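Local coordinates for Blr3880 protein (Bradyrhizobium japonicum, PDB 2OOD) that probably catalyses the zinc-dependent hydrolytic deamination of guanine to xanthine and ammonia, the single step from guanine to xanthine in purine breakdown, at residues D77-L82 with G324-G329; S102-E107 with T204-F209; T134-T139 with W230-I235; T139-V144 with T165-N170. All blocks are in the same frame, centred on the assembly; numbering follows the deposited sequence.

How the interactions relate
Interactions 1 and 3 build the zinc site, their centres about 9 Å apart. Interaction 1 supplies H79, H81 and D326, and interaction 3 adds H234. All four residues bind the same zinc ion, and both contacts touch the guanine. Interaction 2 touches the guanine through F207, with its centre about 13 Å from that of interaction 1. It meets interaction 3 where R206 O lies 2.7 Å from H234 ND1. Interaction 4 lies further out, its centre about 7 Å from that of interaction 2. It shares T139 with interaction 3. The contacts thus run from the metal outward through the pocket wall to the loops behind it.

Interaction 1 (D77-L82 with G324-G329); sequences DGHIHL and GTDVGG. With ZN (zinc ion), chain B; GUN (guanine), chain C.
H79, H81 and D326 converge on one zinc ion. H79 NE2 stands 2.2 Å from the zinc and H81 NE2 2.1 Å from it. D326 OD1 completes this trio at 2.5 Å. In each histidine ring OD1 of D326 lies near the plane, at the edge. The carboxylate plane is turned about 60° from both rings. The other carboxylate oxygen, OD2, has its hydrogen-bond partner in S298.

The close-packed side lies behind the metal, where protein meets protein. There D77 OD2 accepts from T325 OG1 at 2.5 Å through its syn lone pair. The second oxygen, OD1, accepts from H79 N at 3.0 Å, an Asx turn that ends at H79, itself a zinc ligand. D77 thus links the backbone of H79 to T325 in the second shell. I80 CG2 packs against V327 CB at 3.7 Å, and the two side chains run obliquely past each other. Helix 335-352 closes over D77 and T325.

The metal side differs, because bound groups share the zinc with the protein. N2 of the guanine lies 2.0 Å from the zinc, and water 1 lies 2.5 Å from it. H234 supplies the remaining protein ligand.

The chemistry is that of a mononuclear metal site. One carboxylate and three imidazoles hold the zinc, which would polarise the ligand and the water beside it.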
# COMPACT_ATOMS: atom_id res chain seq x y z
N ASP A 77 -12.39 -12.49 4.59
CA ASP A 77 -12.46 -11.04 4.52
C ASP A 77 -13.74 -10.68 5.28
O ASP A 77 -14.84 -10.92 4.81
CB ASP A 77 -12.53 -10.64 3.03
CG ASP A 77 -12.91 -9.19 2.81
OD1 ASP A 77 -13.91 -8.74 3.40
OD2 ASP A 77 -12.23 -8.49 2.03
N GLY A 78 -13.58 -10.12 6.47
CA GLY A 78 -14.76 -9.80 7.26
C GLY A 78 -15.43 -8.46 7.05
O GLY A 78 -16.21 -8.05 7.90
N HIS A 79 -15.19 -7.78 5.94
CA HIS A 79 -15.82 -6.48 5.76
C HIS A 79 -15.69 -5.87 4.37
O HIS A 79 -14.77 -5.08 4.14
CB HIS A 79 -15.23 -5.52 6.79
CG HIS A 79 -16.03 -4.27 6.99
ND1 HIS A 79 -16.79 -4.06 8.12
CD2 HIS A 79 -16.17 -3.16 6.23
CE1 HIS A 79 -17.36 -2.87 8.05
NE2 HIS A 79 -17.00 -2.31 6.91
N ILE A 80 -16.59 -6.21 3.45
CA ILE A 80 -16.57 -5.63 2.10
C ILE A 80 -17.95 -5.07 1.80
O ILE A 80 -18.93 -5.46 2.42
CB ILE A 80 -16.26 -6.64 0.95
CG1 ILE A 80 -16.07 -8.04 1.51
CG2 ILE A 80 -15.06 -6.18 0.14
CD1 ILE A 80 -17.36 -8.67 1.96
N HIS A 81 -18.01 -4.16 0.84
CA HIS A 81 -19.27 -3.54 0.42
C HIS A 81 -19.49 -3.93 -1.03
O HIS A 81 -18.89 -3.34 -1.93
CB HIS A 81 -19.17 -2.02 0.54
CG HIS A 81 -19.23 -1.50 1.95
ND1 HIS A 81 -20.42 -1.22 2.59
CD2 HIS A 81 -18.25 -1.17 2.82
CE1 HIS A 81 -20.17 -0.74 3.79
NE2 HIS A 81 -18.86 -0.69 3.96
N LEU A 82 -20.35 -4.92 -1.26
CA LEU A 82 -20.65 -5.39 -2.61
C LEU A 82 -20.95 -4.29 -3.63
O LEU A 82 -20.34 -4.25 -4.70
CB LEU A 82 -21.84 -6.36 -2.56
CG LEU A 82 -22.69 -6.47 -3.83
CD1 LEU A 82 -21.88 -7.05 -4.97
CD2 LEU A 82 -23.90 -7.34 -3.55
N GLY A 324 -10.13 -6.82 7.38
CA GLY A 324 -11.04 -6.49 6.31
C GLY A 324 -10.48 -5.59 5.23
O GLY A 324 -9.61 -4.77 5.51
N THR A 325 -10.96 -5.75 4.01
CA THR A 325 -10.51 -4.93 2.89
C THR A 325 -11.30 -3.64 2.93
O THR A 325 -10.74 -2.54 2.86
CB THR A 325 -10.79 -5.61 1.53
OG1 THR A 325 -12.16 -6.02 1.47
CG2 THR A 325 -9.89 -6.81 1.33
N ASP A 326 -12.60 -3.79 3.07
CA ASP A 326 -13.54 -2.68 3.10
C ASP A 326 -13.58 -1.99 1.75
O ASP A 326 -13.55 -0.76 1.68
CB ASP A 326 -13.15 -1.68 4.18
CG ASP A 326 -14.26 -0.69 4.46
OD1 ASP A 326 -15.41 -1.15 4.60
OD2 ASP A 326 -13.99 0.54 4.55
N VAL A 327 -13.64 -2.78 0.68
CA VAL A 327 -13.68 -2.20 -0.66
C VAL A 327 -14.70 -1.08 -0.77
O VAL A 327 -15.88 -1.22 -0.46
CB VAL A 327 -13.92 -3.26 -1.74
CG1 VAL A 327 -14.30 -2.60 -3.05
CG2 VAL A 327 -12.65 -4.05 -1.94
N GLY A 328 -14.20 0.04 -1.25
CA GLY A 328 -14.96 1.25 -1.39
C GLY A 328 -14.03 2.13 -0.60
O GLY A 328 -13.22 2.87 -1.16
N GLY A 329 -14.11 1.99 0.72
CA GLY A 329 -13.26 2.76 1.61
C GLY A 329 -11.83 2.37 1.33
O GLY A 329 -10.97 3.23 1.21
ZN ZN B . -17.60 -0.59 5.67
N9 GUN C . -20.62 3.01 7.35
C8 GUN C . -21.00 4.31 7.32
N7 GUN C . -20.06 5.05 6.82
C5 GUN C . -19.01 4.28 6.48
C6 GUN C . -17.72 4.52 5.90
O6 GUN C . -17.36 5.66 5.57
N1 GUN C . -16.88 3.43 5.69
C2 GUN C . -17.27 2.15 6.04
N2 GUN C . -16.42 1.08 5.82
N3 GUN C . -18.46 1.92 6.58
C4 GUN C . -19.34 2.94 6.82
O HOH W 1 -16.43 0.51 3.69

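Interaction 2 (S102-E107 with T204-F209); sequences SIYPEE and TPRFAF. With GUN (guanine), chain C.
R206 leaves its backbone with CG anti to N (chi1 -167°), and its chain then bends at chi2. E107 leaves its helix with CG anti to the carbonyl carbon (chi1 -70°). The two long side chains come from opposite directions, and the guanidinium meets the carboxylate end-on through NH1 and NH2. NH1 donates to E107 OE1 at 2.9 Å, and NH2 donates to E107 OE2 at 2.8 Å. The carboxylate and guanidinium planes differ by only 10°. Each nitrogen meets its oxygen on the syn side, somewhat out of the carboxylate plane. Two bonds of this kind fix the rotation of the guanidinium. E107 OE2 has a second partner in Q84 NE2, so the salt bridge is tied to the loop after strand 70-81.

Y104 lies over one face of the guanidinium. Its CE2 is 4.0 Å from R206 CZ. The phenol ring presents its edge here, since R206 NH1 sits near the ring plane. I103 CG2 touches R206 NH2 at 3.6 Å. The charged pair is thus walled in by buried side chains.

The next residue, F207, also faces the helix. One face of its ring lies over C8 of the guanine, close to the ring centre. Y104 OH approaches the same ring at CE1, 4.2 Å away. L99 and W98 of helix 95-107 also line this pocket.

The arrangement joins helix 95-107 to the loop following barrel strand 199-205. It forms part of the guanine pocket at the mouth of an amidohydrolase TIM barrel.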
# COMPACT_ATOMS: atom_id res chain seq x y z
N SER A 102 -19.55 10.02 -3.32
CA SER A 102 -19.21 8.91 -4.20
C SER A 102 -19.87 7.54 -4.02
O SER A 102 -19.93 6.76 -4.97
CB SER A 102 -17.70 8.71 -4.16
OG SER A 102 -17.04 9.96 -4.17
N ILE A 103 -20.36 7.25 -2.83
CA ILE A 103 -20.93 5.93 -2.59
C ILE A 103 -22.42 5.75 -2.86
O ILE A 103 -22.81 4.87 -3.61
CB ILE A 103 -20.56 5.48 -1.14
CG1 ILE A 103 -19.19 4.80 -1.15
CG2 ILE A 103 -21.59 4.50 -0.60
CD1 ILE A 103 -18.15 5.46 -2.04
N TYR A 104 -23.26 6.59 -2.27
CA TYR A 104 -24.70 6.46 -2.46
C TYR A 104 -25.13 6.55 -3.92
O TYR A 104 -25.96 5.75 -4.37
CB TYR A 104 -25.43 7.48 -1.59
CG TYR A 104 -25.21 7.27 -0.10
CD1 TYR A 104 -24.93 8.34 0.75
CD2 TYR A 104 -25.29 6.00 0.47
CE1 TYR A 104 -24.74 8.15 2.12
CE2 TYR A 104 -25.10 5.79 1.84
CZ TYR A 104 -24.82 6.87 2.66
OH TYR A 104 -24.64 6.68 4.03
N PRO A 105 -24.59 7.50 -4.69
CA PRO A 105 -25.03 7.55 -6.09
C PRO A 105 -24.76 6.26 -6.87
O PRO A 105 -25.41 6.02 -7.89
CB PRO A 105 -24.30 8.77 -6.65
CG PRO A 105 -23.17 9.00 -5.71
CD PRO A 105 -23.75 8.66 -4.36
N GLU A 106 -23.82 5.44 -6.40
CA GLU A 106 -23.48 4.18 -7.08
C GLU A 106 -24.27 3.01 -6.52
O GLU A 106 -24.76 2.17 -7.27
CB GLU A 106 -21.98 3.90 -6.93
CG GLU A 106 -21.52 2.51 -7.36
CD GLU A 106 -21.58 2.28 -8.86
OE1 GLU A 106 -21.55 3.27 -9.63
OE2 GLU A 106 -21.63 1.10 -9.28
N GLU A 107 -24.40 2.95 -5.20
CA GLU A 107 -25.13 1.87 -4.55
C GLU A 107 -26.61 1.86 -4.92
O GLU A 107 -27.27 0.82 -4.86
CB GLU A 107 -24.98 1.97 -3.03
CG GLU A 107 -23.58 1.65 -2.56
CD GLU A 107 -23.51 1.39 -1.08
OE1 GLU A 107 -24.48 0.85 -0.52
OE2 GLU A 107 -22.47 1.71 -0.48
N THR A 204 -28.22 -6.37 9.30
CA THR A 204 -27.27 -5.31 9.02
C THR A 204 -27.65 -3.84 9.09
O THR A 204 -28.05 -3.24 8.09
CB THR A 204 -26.61 -5.53 7.64
OG1 THR A 204 -26.04 -6.84 7.60
CG2 THR A 204 -25.51 -4.51 7.41
N PRO A 205 -27.56 -3.25 10.29
CA PRO A 205 -27.88 -1.83 10.41
C PRO A 205 -26.56 -1.19 9.98
O PRO A 205 -25.55 -1.32 10.67
CB PRO A 205 -28.14 -1.66 11.91
CG PRO A 205 -27.20 -2.66 12.51
CD PRO A 205 -27.39 -3.87 11.62
N ARG A 206 -26.54 -0.54 8.83
CA ARG A 206 -25.31 0.04 8.31
C ARG A 206 -24.41 0.66 9.38
O ARG A 206 -23.27 0.22 9.56
CB ARG A 206 -25.63 1.06 7.23
CG ARG A 206 -24.42 1.48 6.44
CD ARG A 206 -24.82 1.72 5.02
NE ARG A 206 -23.68 2.11 4.21
CZ ARG A 206 -23.70 2.16 2.88
NH1 ARG A 206 -24.80 1.85 2.22
NH2 ARG A 206 -22.61 2.53 2.22
N PHE A 207 -24.90 1.68 10.07
CA PHE A 207 -24.13 2.31 11.13
C PHE A 207 -24.99 3.29 11.92
O PHE A 207 -25.85 3.98 11.35
CB PHE A 207 -22.87 2.99 10.54
CG PHE A 207 -23.16 4.21 9.72
CD1 PHE A 207 -24.16 4.21 8.75
CD2 PHE A 207 -22.40 5.37 9.91
CE1 PHE A 207 -24.40 5.35 7.97
CE2 PHE A 207 -22.64 6.52 9.13
CZ PHE A 207 -23.64 6.50 8.16
N ALA A 208 -24.76 3.34 13.23
CA ALA A 208 -25.52 4.18 14.13
C ALA A 208 -25.85 5.55 13.56
O ALA A 208 -26.99 6.00 13.63
CB ALA A 208 -24.79 4.33 15.46
N PHE A 209 -24.85 6.20 12.99
CA PHE A 209 -25.07 7.53 12.43
C PHE A 209 -26.21 7.58 11.42
O PHE A 209 -26.86 8.62 11.27
CB PHE A 209 -23.80 8.04 11.76
CG PHE A 209 -23.91 9.45 11.25
CD1 PHE A 209 -24.14 10.50 12.14
CD2 PHE A 209 -23.75 9.73 9.90
CE1 PHE A 209 -24.22 11.82 11.68
CE2 PHE A 209 -23.83 11.06 9.42
CZ PHE A 209 -24.06 12.10 10.32
N9 GUN C . -20.62 3.01 7.35
C8 GUN C . -21.00 4.31 7.32
N7 GUN C . -20.06 5.05 6.82
C5 GUN C . -19.01 4.28 6.48
C6 GUN C . -17.72 4.52 5.90
O6 GUN C . -17.36 5.66 5.57
N1 GUN C . -16.88 3.43 5.69
C2 GUN C . -17.27 2.15 6.04
N2 GUN C . -16.42 1.08 5.82
N3 GUN C . -18.46 1.92 6.58
C4 GUN C . -19.34 2.94 6.82

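Interaction 3 (T134-T139 with W230-I235); sequences TCQAFT and WVNTHI. With ZN (zinc ion), chain B; GUN (guanine), chain C.
The ring of F138 has a different group on each face. H234 stacks on one face. Over the opposite face, near the rim, stands N232 ND2, its amide inclined by 41°. T233 sits at the ring edge. F138 and H234 form an offset stack. Their ring centroids are 4.3 Å apart and their planes are 20° from parallel. The guanine brings its N3/N9 edge to the other face of the H234 ring, with the purine steeply inclined to the imidazole.

H234 NE2 binds the zinc at 2.2 Å. Its ND1 is hydrogen-bonded to R206 O. With metal on one ring nitrogen and a backbone carbonyl on the other, the imidazole cannot easily rotate.

N232 points across the barrel. This puts its amide against F138, with ND2 nearest at CZ. Water 2 joins N232 to A137. It accepts from N232 ND2 at 2.9 Å and donates to A137 O at 2.9 Å, so a single water bridges the N232 side chain and the A137 backbone. Q136 comes from the opposite direction, and its side-chain amide stacks nearly parallel on that of N232.

Strands 134-138 and 230-234 are not neighbours in the sheet. Their axes pass 8.4 Å apart at 61°, with the side chains meeting between them. This is contact across the interior of a TIM barrel, close to the metal site that an amidohydrolase carries at the C-terminal ends of its strands.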
# COMPACT_ATOMS: atom_id res chain seq x y z
N THR A 134 -14.15 -16.53 1.41
CA THR A 134 -15.27 -16.24 2.31
C THR A 134 -15.25 -14.77 2.71
O THR A 134 -14.19 -14.21 2.99
CB THR A 134 -15.19 -17.10 3.60
OG1 THR A 134 -15.17 -18.49 3.25
CG2 THR A 134 -16.38 -16.82 4.50
N CYS A 135 -16.43 -14.15 2.75
CA CYS A 135 -16.51 -12.73 3.11
C CYS A 135 -17.83 -12.35 3.77
O CYS A 135 -18.86 -12.98 3.55
CB CYS A 135 -16.31 -11.86 1.86
SG CYS A 135 -17.73 -11.88 0.71
N GLN A 136 -17.78 -11.31 4.60
CA GLN A 136 -18.97 -10.80 5.27
C GLN A 136 -19.23 -9.50 4.51
O GLN A 136 -18.52 -8.52 4.68
CB GLN A 136 -18.69 -10.51 6.74
CG GLN A 136 -19.86 -9.90 7.47
CD GLN A 136 -19.67 -9.92 8.96
OE1 GLN A 136 -18.62 -9.54 9.46
NE2 GLN A 136 -20.70 -10.36 9.68
N ALA A 137 -20.26 -9.51 3.67
CA ALA A 137 -20.56 -8.36 2.83
C ALA A 137 -21.73 -7.45 3.16
O ALA A 137 -22.80 -7.89 3.57
CB ALA A 137 -20.69 -8.82 1.39
N PHE A 138 -21.50 -6.16 2.94
CA PHE A 138 -22.52 -5.15 3.12
C PHE A 138 -23.13 -5.03 1.73
O PHE A 138 -22.45 -5.21 0.72
CB PHE A 138 -21.90 -3.82 3.53
CG PHE A 138 -21.55 -3.74 4.98
CD1 PHE A 138 -22.50 -3.35 5.91
CD2 PHE A 138 -20.28 -4.10 5.42
CE1 PHE A 138 -22.19 -3.31 7.28
CE2 PHE A 138 -19.96 -4.07 6.78
CZ PHE A 138 -20.92 -3.68 7.71
N THR A 139 -24.42 -4.73 1.66
CA THR A 139 -25.09 -4.59 0.38
C THR A 139 -25.76 -3.22 0.40
O THR A 139 -25.36 -2.34 1.17
CB THR A 139 -26.13 -5.71 0.22
OG1 THR A 139 -27.07 -5.67 1.30
CG2 THR A 139 -25.45 -7.07 0.24
N TRP A 230 -26.25 -13.51 12.30
CA TRP A 230 -25.14 -12.64 12.63
C TRP A 230 -25.62 -11.18 12.65
O TRP A 230 -26.73 -10.88 12.19
CB TRP A 230 -24.04 -12.75 11.57
CG TRP A 230 -23.05 -13.87 11.77
CD1 TRP A 230 -21.73 -13.74 12.03
CD2 TRP A 230 -23.30 -15.29 11.66
NE1 TRP A 230 -21.13 -14.97 12.09
CE2 TRP A 230 -22.07 -15.94 11.87
CE3 TRP A 230 -24.44 -16.06 11.42
CZ2 TRP A 230 -21.95 -17.33 11.84
CZ3 TRP A 230 -24.31 -17.46 11.38
CH2 TRP A 230 -23.08 -18.07 11.60
N VAL A 231 -24.79 -10.30 13.19
CA VAL A 231 -25.08 -8.86 13.22
C VAL A 231 -23.81 -8.20 12.67
O VAL A 231 -22.71 -8.44 13.17
CB VAL A 231 -25.35 -8.34 14.66
CG1 VAL A 231 -25.79 -6.88 14.60
CG2 VAL A 231 -26.42 -9.17 15.33
N ASN A 232 -23.97 -7.39 11.64
CA ASN A 232 -22.83 -6.75 10.98
C ASN A 232 -23.05 -5.24 10.88
O ASN A 232 -24.08 -4.80 10.39
CB ASN A 232 -22.66 -7.38 9.59
CG ASN A 232 -21.52 -6.78 8.80
OD1 ASN A 232 -20.43 -6.53 9.33
ND2 ASN A 232 -21.75 -6.57 7.51
N THR A 233 -22.07 -4.46 11.33
CA THR A 233 -22.19 -3.00 11.29
C THR A 233 -20.84 -2.27 11.35
O THR A 233 -19.78 -2.88 11.21
CB THR A 233 -23.08 -2.50 12.46
OG1 THR A 233 -23.43 -1.13 12.25
CG2 THR A 233 -22.36 -2.64 13.79
N HIS A 234 -20.89 -0.95 11.53
CA HIS A 234 -19.68 -0.13 11.64
C HIS A 234 -19.66 0.55 13.00
O HIS A 234 -20.71 0.87 13.56
CB HIS A 234 -19.65 0.93 10.55
CG HIS A 234 -19.66 0.36 9.17
ND1 HIS A 234 -20.81 0.21 8.44
CD2 HIS A 234 -18.66 -0.10 8.40
CE1 HIS A 234 -20.52 -0.33 7.27
NE2 HIS A 234 -19.22 -0.52 7.22
N ILE A 235 -18.47 0.80 13.52
CA ILE A 235 -18.35 1.42 14.83
C ILE A 235 -17.07 2.24 14.99
O ILE A 235 -15.99 1.76 14.68
CB ILE A 235 -18.42 0.31 15.94
CG1 ILE A 235 -18.47 0.93 17.33
CG2 ILE A 235 -17.22 -0.60 15.84
CD1 ILE A 235 -18.64 -0.11 18.42
ZN ZN B . -17.60 -0.59 5.67
N9 GUN C . -20.62 3.01 7.35
C8 GUN C . -21.00 4.31 7.32
N7 GUN C . -20.06 5.05 6.82
C5 GUN C . -19.01 4.28 6.48
C6 GUN C . -17.72 4.52 5.90
O6 GUN C . -17.36 5.66 5.57
N1 GUN C . -16.88 3.43 5.69
C2 GUN C . -17.27 2.15 6.04
N2 GUN C . -16.42 1.08 5.82
N3 GUN C . -18.46 1.92 6.58
C4 GUN C . -19.34 2.94 6.82
O HOH W 2 -23.91 -8.04 6.27
O HOH W 1 -16.43 0.51 3.69

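Interaction 4 (T139-V144 with T165-N170); sequences TSSSPV and TGIDRN
T165 OG1 takes the hydrogen of T139 N at 2.9 Å, with a fairly straight angle of 163°. The hydroxyl is set beside its own backbone N, opposite the carbonyl carbon (chi1 -59°), and this turns it to the start of the 139-144 loop. T139 O is also near it, at 3.2 Å. One oxygen thus lies close to both N and O of T139.

The hydroxyl of T139 has its own partners, G163 O and T146 OG1. These hydrogen bonds tie the residue to strand 160-166 and to helix 143-156. A second link across the contact is weaker. T165 N donates to S140 O at 3.3 Å. S141 CA then comes within 3.4 Å of T165 O, a CA-H...O contact. S141 CB touches I167 CG2 at 3.9 Å, which is the apolar margin of the contact. The hydroxyl of S141 is bound to F175 O.

The loop next turns into a helix. S142 is the N-cap, and its OG accepts from V144 N at 3.2 Å. S140 OG receives a weak bond from S142 N. The serines of this segment thus hold the turn by side-chain to backbone bonds.

The contact closes a beta-alpha-beta unit made of strand 132-138, helix 143-156 and strand 160-166. It joins the loop leaving the first strand to the end of the second. On the far side G166 pairs with T204 of strand 199-205, and T165 packs on R206.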
# COMPACT_ATOMS: atom_id res chain seq x y z
N THR A 139 -24.42 -4.73 1.66
CA THR A 139 -25.09 -4.59 0.38
C THR A 139 -25.76 -3.22 0.40
O THR A 139 -25.36 -2.34 1.17
CB THR A 139 -26.13 -5.71 0.22
OG1 THR A 139 -27.07 -5.67 1.30
CG2 THR A 139 -25.45 -7.07 0.24
N SER A 140 -26.75 -3.00 -0.46
CA SER A 140 -27.44 -1.72 -0.44
C SER A 140 -28.72 -1.90 0.37
O SER A 140 -28.94 -2.95 0.98
CB SER A 140 -27.77 -1.25 -1.86
OG SER A 140 -28.63 -2.16 -2.51
N SER A 141 -29.56 -0.87 0.39
CA SER A 141 -30.81 -0.92 1.13
C SER A 141 -31.91 -1.67 0.39
O SER A 141 -32.97 -1.92 0.95
CB SER A 141 -31.27 0.49 1.44
OG SER A 141 -31.17 1.29 0.27
N SER A 142 -31.65 -2.03 -0.87
CA SER A 142 -32.61 -2.76 -1.69
C SER A 142 -32.37 -4.27 -1.62
O SER A 142 -31.25 -4.73 -1.81
CB SER A 142 -32.50 -2.31 -3.15
OG SER A 142 -33.04 -3.30 -4.02
N PRO A 143 -33.43 -5.05 -1.36
CA PRO A 143 -33.26 -6.51 -1.27
C PRO A 143 -32.65 -7.15 -2.52
O PRO A 143 -32.05 -8.22 -2.44
CB PRO A 143 -34.69 -7.00 -0.99
CG PRO A 143 -35.29 -5.87 -0.22
CD PRO A 143 -34.79 -4.65 -0.99
N VAL A 144 -32.81 -6.49 -3.67
CA VAL A 144 -32.29 -6.99 -4.94
C VAL A 144 -30.81 -7.40 -4.85
O VAL A 144 -30.47 -8.57 -5.06
CB VAL A 144 -32.44 -5.93 -6.05
CG1 VAL A 144 -31.86 -6.43 -7.36
CG2 VAL A 144 -33.89 -5.57 -6.23
N THR A 165 -28.77 -4.26 4.05
CA THR A 165 -28.13 -3.19 4.80
C THR A 165 -29.07 -1.99 5.00
O THR A 165 -29.16 -1.12 4.14
CB THR A 165 -26.86 -2.72 4.07
OG1 THR A 165 -25.96 -3.82 3.94
CG2 THR A 165 -26.19 -1.60 4.84
N GLY A 166 -29.75 -1.96 6.15
CA GLY A 166 -30.68 -0.87 6.43
C GLY A 166 -30.03 0.48 6.71
O GLY A 166 -29.03 0.56 7.43
N ILE A 167 -30.60 1.54 6.14
CA ILE A 167 -30.09 2.89 6.34
C ILE A 167 -31.33 3.76 6.52
O ILE A 167 -32.22 3.81 5.67
CB ILE A 167 -29.24 3.36 5.12
CG1 ILE A 167 -28.76 4.80 5.33
CG2 ILE A 167 -30.03 3.24 3.85
CD1 ILE A 167 -27.63 4.92 6.32
N ASP A 168 -31.36 4.46 7.66
CA ASP A 168 -32.50 5.28 8.07
C ASP A 168 -32.38 6.80 7.91
O ASP A 168 -33.24 7.44 7.31
CB ASP A 168 -32.79 4.95 9.54
CG ASP A 168 -34.25 4.94 9.84
OD1 ASP A 168 -34.64 4.47 10.94
OD2 ASP A 168 -35.01 5.41 8.98
N ARG A 169 -31.32 7.37 8.49
CA ARG A 169 -31.06 8.81 8.45
C ARG A 169 -29.79 9.13 7.67
O ARG A 169 -29.06 8.24 7.23
CB ARG A 169 -30.85 9.35 9.87
CG ARG A 169 -31.73 8.78 10.95
CD ARG A 169 -31.12 9.10 12.32
NE ARG A 169 -32.12 9.10 13.39
CZ ARG A 169 -31.86 9.28 14.69
NH1 ARG A 169 -30.61 9.47 15.12
NH2 ARG A 169 -32.86 9.27 15.56
N ASN A 170 -29.52 10.43 7.54
CA ASN A 170 -28.32 10.92 6.88
C ASN A 170 -27.93 10.32 5.53
O ASN A 170 -26.75 10.10 5.27
CB ASN A 170 -27.14 10.80 7.86
CG ASN A 170 -27.29 11.70 9.08
OD1 ASN A 170 -27.54 12.90 8.94
ND2 ASN A 170 -27.13 11.13 10.27